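Betaine aldehyde dehydrogenase (Staphylococcus aureus subsp. aureus COL, PDB 4QTO) catalyses the oxidation of betaine aldehyde to glycine betaine, probably with NAD as the hydride acceptor, as an aldehyde dehydrogenase. Local coordinates at residues Glu112-Lys124 against Ile208-Met220. Residues are numbered along the deposited sequence; the frame is centred on the assembly and turned at random.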
loop_
_atom_site.group_PDB
_atom_site.type_symbol
_atom_site.label_atom_id
_atom_site.label_comp_id
_atom_site.label_asym_id
_atom_site.label_seq_id
_atom_site.Cartn_x
_atom_site.Cartn_y
_atom_site.Cartn_z
ATOM N N GLU A 112 -22.013 -10.837 28.285
ATOM C CA GLU A 112 -22.655 -11.958 28.976
ATOM C C GLU A 112 -24.016 -12.327 28.395
ATOM O O GLU A 112 -24.277 -13.492 28.073
ATOM C CB GLU A 112 -22.754 -11.680 30.485
ATOM C CG GLU A 112 -23.231 -12.880 31.298
ATOM C CD GLU A 112 -22.209 -14.010 31.371
ATOM O OE1 GLU A 112 -20.986 -13.734 31.521
ATOM O OE2 GLU A 112 -22.639 -15.186 31.307
ATOM N N ALA A 113 -24.901 -11.340 28.280
ATOM C CA ALA A 113 -26.223 -11.577 27.732
ATOM C C ALA A 113 -26.180 -12.054 26.291
ATOM O O ALA A 113 -26.930 -12.950 25.893
ATOM C CB ALA A 113 -27.084 -10.318 27.844
ATOM N N LEU A 114 -25.303 -11.457 25.491
ATOM C CA LEU A 114 -25.186 -11.876 24.100
ATOM C C LEU A 114 -24.702 -13.330 23.994
ATOM O O LEU A 114 -25.201 -14.074 23.145
ATOM C CB LEU A 114 -24.249 -10.956 23.329
ATOM C CG LEU A 114 -24.790 -9.559 22.966
ATOM C CD1 LEU A 114 -23.693 -8.613 22.506
ATOM C CD2 LEU A 114 -25.865 -9.673 21.907
ATOM N N ALA A 115 -23.705 -13.682 24.792
ATOM C CA ALA A 115 -23.167 -15.051 24.773
ATOM C C ALA A 115 -24.252 -16.046 25.159
ATOM O O ALA A 115 -24.430 -17.106 24.512
ATOM C CB ALA A 115 -21.985 -15.166 25.689
ATOM N N ARG A 116 -25.024 -15.709 26.187
ATOM C CA ARG A 116 -26.111 -16.577 26.609
ATOM C C ARG A 116 -27.187 -16.732 25.530
ATOM O O ARG A 116 -27.675 -17.832 25.277
ATOM C CB ARG A 116 -26.711 -16.099 27.951
ATOM C CG ARG A 116 -25.727 -16.226 29.083
ATOM C CD ARG A 116 -26.278 -15.766 30.429
ATOM N NE ARG A 116 -25.278 -16.041 31.456
ATOM C CZ ARG A 116 -25.113 -17.223 32.064
ATOM N NH1 ARG A 116 -24.155 -17.364 32.976
ATOM N NH2 ARG A 116 -25.897 -18.268 31.785
ATOM N N LEU A 117 -27.548 -15.634 24.883
ATOM C CA LEU A 117 -28.532 -15.667 23.821
ATOM C C LEU A 117 -28.036 -16.528 22.643
ATOM O O LEU A 117 -28.809 -17.286 22.046
ATOM C CB LEU A 117 -28.802 -14.227 23.376
ATOM C CG LEU A 117 -29.979 -14.037 22.438
ATOM C CD1 LEU A 117 -31.220 -14.633 23.078
ATOM C CD2 LEU A 117 -30.160 -12.574 22.092
ATOM N N GLU A 118 -26.740 -16.437 22.324
ATOM C CA GLU A 118 -26.180 -17.198 21.216
ATOM C C GLU A 118 -26.192 -18.702 21.533
ATOM O O GLU A 118 -26.541 -19.520 20.676
ATOM C CB GLU A 118 -24.767 -16.715 20.859
ATOM C CG GLU A 118 -24.301 -17.065 19.446
ATOM C CD GLU A 118 -24.964 -16.198 18.367
ATOM O OE1 GLU A 118 -26.200 -16.174 18.263
ATOM O OE2 GLU A 118 -24.266 -15.569 17.555
ATOM N N THR A 119 -25.874 -19.067 22.776
ATOM C CA THR A 119 -25.904 -20.470 23.179
ATOM C C THR A 119 -27.334 -20.978 23.203
ATOM O O THR A 119 -27.601 -22.136 22.798
ATOM C CB THR A 119 -25.204 -20.638 24.542
ATOM O OG1 THR A 119 -23.803 -20.664 24.300
ATOM C CG2 THR A 119 -25.600 -21.906 25.252
ATOM N N LEU A 120 -28.273 -20.133 23.639
ATOM C CA LEU A 120 -29.674 -20.561 23.669
ATOM C C LEU A 120 -30.185 -20.856 22.256
ATOM O O LEU A 120 -30.877 -21.847 22.033
ATOM C CB LEU A 120 -30.557 -19.477 24.302
ATOM C CG LEU A 120 -32.026 -19.841 24.504
ATOM C CD1 LEU A 120 -32.157 -20.879 25.590
ATOM C CD2 LEU A 120 -32.816 -18.592 24.868
ATOM N N ASP A 121 -29.842 -19.981 21.312
ATOM C CA ASP A 121 -30.342 -20.080 19.933
ATOM C C ASP A 121 -29.636 -21.148 19.103
ATOM O O ASP A 121 -30.251 -21.823 18.257
ATOM C CB ASP A 121 -30.142 -18.697 19.261
ATOM C CG ASP A 121 -31.151 -18.386 18.114
ATOM O OD1 ASP A 121 -32.075 -19.184 17.845
ATOM O OD2 ASP A 121 -30.975 -17.303 17.471
ATOM N N THR A 122 -28.330 -21.307 19.308
ATOM C CA THR A 122 -27.550 -22.191 18.428
ATOM C C THR A 122 -27.058 -23.481 19.048
ATOM O O THR A 122 -26.548 -24.339 18.330
ATOM C CB THR A 122 -26.306 -21.485 17.873
ATOM O OG1 THR A 122 -25.334 -21.286 18.922
ATOM C CG2 THR A 122 -26.674 -20.152 17.203
ATOM N N GLY A 123 -27.089 -23.566 20.379
ATOM C CA GLY A 123 -26.748 -24.796 21.074
ATOM C C GLY A 123 -25.295 -24.961 21.474
ATOM O O GLY A 123 -24.997 -25.834 22.281
ATOM N N LYS A 124 -24.392 -24.132 20.952
ATOM C CA LYS A 124 -22.956 -24.318 21.280
ATOM C C LYS A 124 -22.674 -23.933 22.724
ATOM O O LYS A 124 -23.470 -23.260 23.361
ATOM C CB LYS A 124 -22.013 -23.604 20.307
ATOM C CG LYS A 124 -21.948 -22.115 20.434
ATOM C CD LYS A 124 -20.926 -21.645 19.399
ATOM C CE LYS A 124 -20.458 -20.259 19.687
ATOM N NZ LYS A 124 -21.533 -19.253 19.565
ATOM N N ILE A 208 -33.800 -19.594 11.278
ATOM C CA ILE A 208 -33.864 -20.358 12.512
ATOM C C ILE A 208 -33.076 -19.801 13.704
ATOM O O ILE A 208 -33.259 -20.261 14.823
ATOM C CB ILE A 208 -33.478 -21.847 12.300
ATOM C CG1 ILE A 208 -32.113 -21.998 11.651
ATOM C CG2 ILE A 208 -34.519 -22.549 11.426
ATOM C CD1 ILE A 208 -31.619 -23.440 11.657
ATOM N N THR A 209 -32.219 -18.805 13.451
ATOM C CA THR A 209 -31.364 -18.205 14.511
ATOM C C THR A 209 -31.277 -16.677 14.413
ATOM O O THR A 209 -30.231 -16.121 14.104
ATOM C CB THR A 209 -29.930 -18.748 14.405
ATOM O OG1 THR A 209 -29.404 -18.450 13.086
ATOM C CG2 THR A 209 -29.884 -20.243 14.669
ATOM N N PRO A 210 -32.378 -15.963 14.699
ATOM C CA PRO A 210 -32.352 -14.506 14.568
ATOM C C PRO A 210 -32.046 -13.726 15.847
ATOM O O PRO A 210 -31.932 -12.500 15.788
ATOM C CB PRO A 210 -33.809 -14.212 14.209
ATOM C CG PRO A 210 -34.558 -15.217 15.012
ATOM C CD PRO A 210 -33.737 -16.476 14.944
ATOM N N LEU A 211 -31.890 -14.400 16.983
ATOM C CA LEU A 211 -31.907 -13.683 18.273
ATOM C C LEU A 211 -30.801 -12.652 18.497
ATOM O O LEU A 211 -31.093 -11.484 18.803
ATOM C CB LEU A 211 -31.971 -14.647 19.443
ATOM C CG LEU A 211 -33.139 -15.623 19.391
ATOM C CD1 LEU A 211 -33.102 -16.523 20.622
ATOM C CD2 LEU A 211 -34.479 -14.940 19.291
ATOM N N THR A 212 -29.545 -13.055 18.357
ATOM C CA THR A 212 -28.476 -12.091 18.583
ATOM C C THR A 212 -28.436 -11.008 17.495
ATOM O O THR A 212 -27.926 -9.907 17.735
ATOM C CB THR A 212 -27.108 -12.771 18.708
ATOM O OG1 THR A 212 -26.908 -13.583 17.544
ATOM C CG2 THR A 212 -26.997 -13.564 19.989
ATOM N N THR A 213 -28.949 -11.300 16.297
ATOM C CA THR A 213 -28.976 -10.306 15.215
ATOM C C THR A 213 -30.009 -9.197 15.540
ATOM O O THR A 213 -29.768 -8.004 15.346
ATOM C CB THR A 213 -29.168 -10.958 13.838
ATOM O OG1 THR A 213 -28.141 -11.954 13.631
ATOM C CG2 THR A 213 -29.094 -9.924 12.734
ATOM N N ILE A 214 -31.167 -9.608 16.035
ATOM C CA ILE A 214 -32.149 -8.640 16.505
ATOM C C ILE A 214 -31.480 -7.794 17.594
ATOM O O ILE A 214 -31.580 -6.561 17.585
ATOM C CB ILE A 214 -33.396 -9.360 17.071
ATOM C CG1 ILE A 214 -34.190 -10.039 15.949
ATOM C CG2 ILE A 214 -34.287 -8.356 17.801
ATOM C CD1 ILE A 214 -35.255 -10.995 16.460
ATOM N N ARG A 215 -30.776 -8.438 18.539
ATOM C CA ARG A 215 -30.153 -7.669 19.645
ATOM C C ARG A 215 -29.133 -6.675 19.131
ATOM O O ARG A 215 -29.118 -5.519 19.597
ATOM C CB ARG A 215 -29.541 -8.603 20.695
ATOM C CG ARG A 215 -29.009 -7.895 21.920
ATOM C CD ARG A 215 -30.123 -7.246 22.724
ATOM N NE ARG A 215 -29.565 -6.585 23.926
ATOM C CZ ARG A 215 -29.659 -5.293 24.203
ATOM N NH1 ARG A 215 -30.398 -4.463 23.463
ATOM N NH2 ARG A 215 -29.063 -4.822 25.293
ATOM N N VAL A 216 -28.289 -7.078 18.175
ATOM C CA VAL A 216 -27.270 -6.144 17.679
ATOM C C VAL A 216 -27.937 -4.959 16.952
ATOM O O VAL A 216 -27.416 -3.838 17.014
ATOM C CB VAL A 216 -26.149 -6.813 16.855
ATOM C CG1 VAL A 216 -26.598 -7.112 15.436
ATOM C CG2 VAL A 216 -24.957 -5.910 16.852
ATOM N N PHE A 217 -29.067 -5.189 16.259
ATOM C CA PHE A 217 -29.799 -4.080 15.649
ATOM C C PHE A 217 -30.312 -3.110 16.725
ATOM O O PHE A 217 -30.272 -1.892 16.527
ATOM C CB PHE A 217 -30.883 -4.526 14.697
ATOM C CG PHE A 217 -30.384 -4.673 13.295
ATOM C CD1 PHE A 217 -29.611 -5.761 12.933
ATOM C CD2 PHE A 217 -30.654 -3.685 12.371
ATOM C CE1 PHE A 217 -29.102 -5.854 11.645
ATOM C CE2 PHE A 217 -30.176 -3.790 11.070
ATOM C CZ PHE A 217 -29.404 -4.858 10.714
ATOM N N GLU A 218 -30.799 -3.642 17.849
ATOM C CA GLU A 218 -31.196 -2.754 18.977
ATOM C C GLU A 218 -29.984 -1.912 19.406
ATOM O O GLU A 218 -30.102 -0.702 19.611
ATOM C CB GLU A 218 -31.702 -3.553 20.168
ATOM C CG GLU A 218 -32.999 -4.327 19.906
ATOM C CD GLU A 218 -33.478 -5.104 21.108
ATOM O OE1 GLU A 218 -32.670 -5.320 22.063
ATOM O OE2 GLU A 218 -34.669 -5.477 21.108
ATOM N N LEU A 219 -28.821 -2.548 19.549
ATOM C CA LEU A 219 -27.614 -1.822 19.974
ATOM C C LEU A 219 -27.152 -0.777 18.950
ATOM O O LEU A 219 -26.730 0.324 19.314
ATOM C CB LEU A 219 -26.484 -2.806 20.312
ATOM C CG LEU A 219 -26.785 -3.796 21.431
ATOM C CD1 LEU A 219 -25.652 -4.797 21.580
ATOM C CD2 LEU A 219 -27.038 -3.080 22.757
ATOM N N MET A 220 -27.207 -1.131 17.667
ATOM C CA MET A 220 -26.859 -0.165 16.612
ATOM C C MET A 220 -27.799 1.038 16.618
ATOM O O MET A 220 -27.370 2.186 16.448
ATOM C CB MET A 220 -26.835 -0.831 15.251
ATOM C CG MET A 220 -25.658 -1.784 15.146
ATOM S SD MET A 220 -25.396 -2.358 13.443
ATOM C CE MET A 220 -26.747 -3.457 13.314
HETATM O O HOH W 1 -28.865 -15.743 17.585
#
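Asp121 turns CG anti to the backbone N (chi1 -153°), which carries its carboxylate to the start of helix 211-223; Glu118 shares that first torsion but also needs its bend at chi2 to bring OE1 to Thr212. This near-antiparallel helix pair (axes of 112-122 and 211-220 approach to 9.5 Å, with 152° between their N-to-C directions) belongs to the Rossmann-like NAD-binding domain of the aldehyde dehydrogenase fold, where helix 211-223 follows strand 200-204 of the parallel part of the sheet. Asp121 OD2 accepts from Leu211 N at 3.1 Å, met on the syn side but 32° out of the carboxylate plane. Leu211 opens its helix, whose dipole, with the amide, would probably stabilise the negative charge. Thr212 OG1 donates to Glu118 OE1 at 2.8 Å, arriving from above the carboxylate plane, while Glu118 OE2 accepts from Leu184 N of helix 183-197. Further along, the contact turns apolar: Leu117 CD1 lies 3.6 Å from Leu211 CD1, the side chains crossing at about a right angle, and Leu114 CD2 rests 3.6 Å from Arg215 CG. One water ties the polar end together, donating to Glu118 OE1 and to Asp121 OD2 (2.6 Å) and accepting from Thr212 N at 2.9 Å.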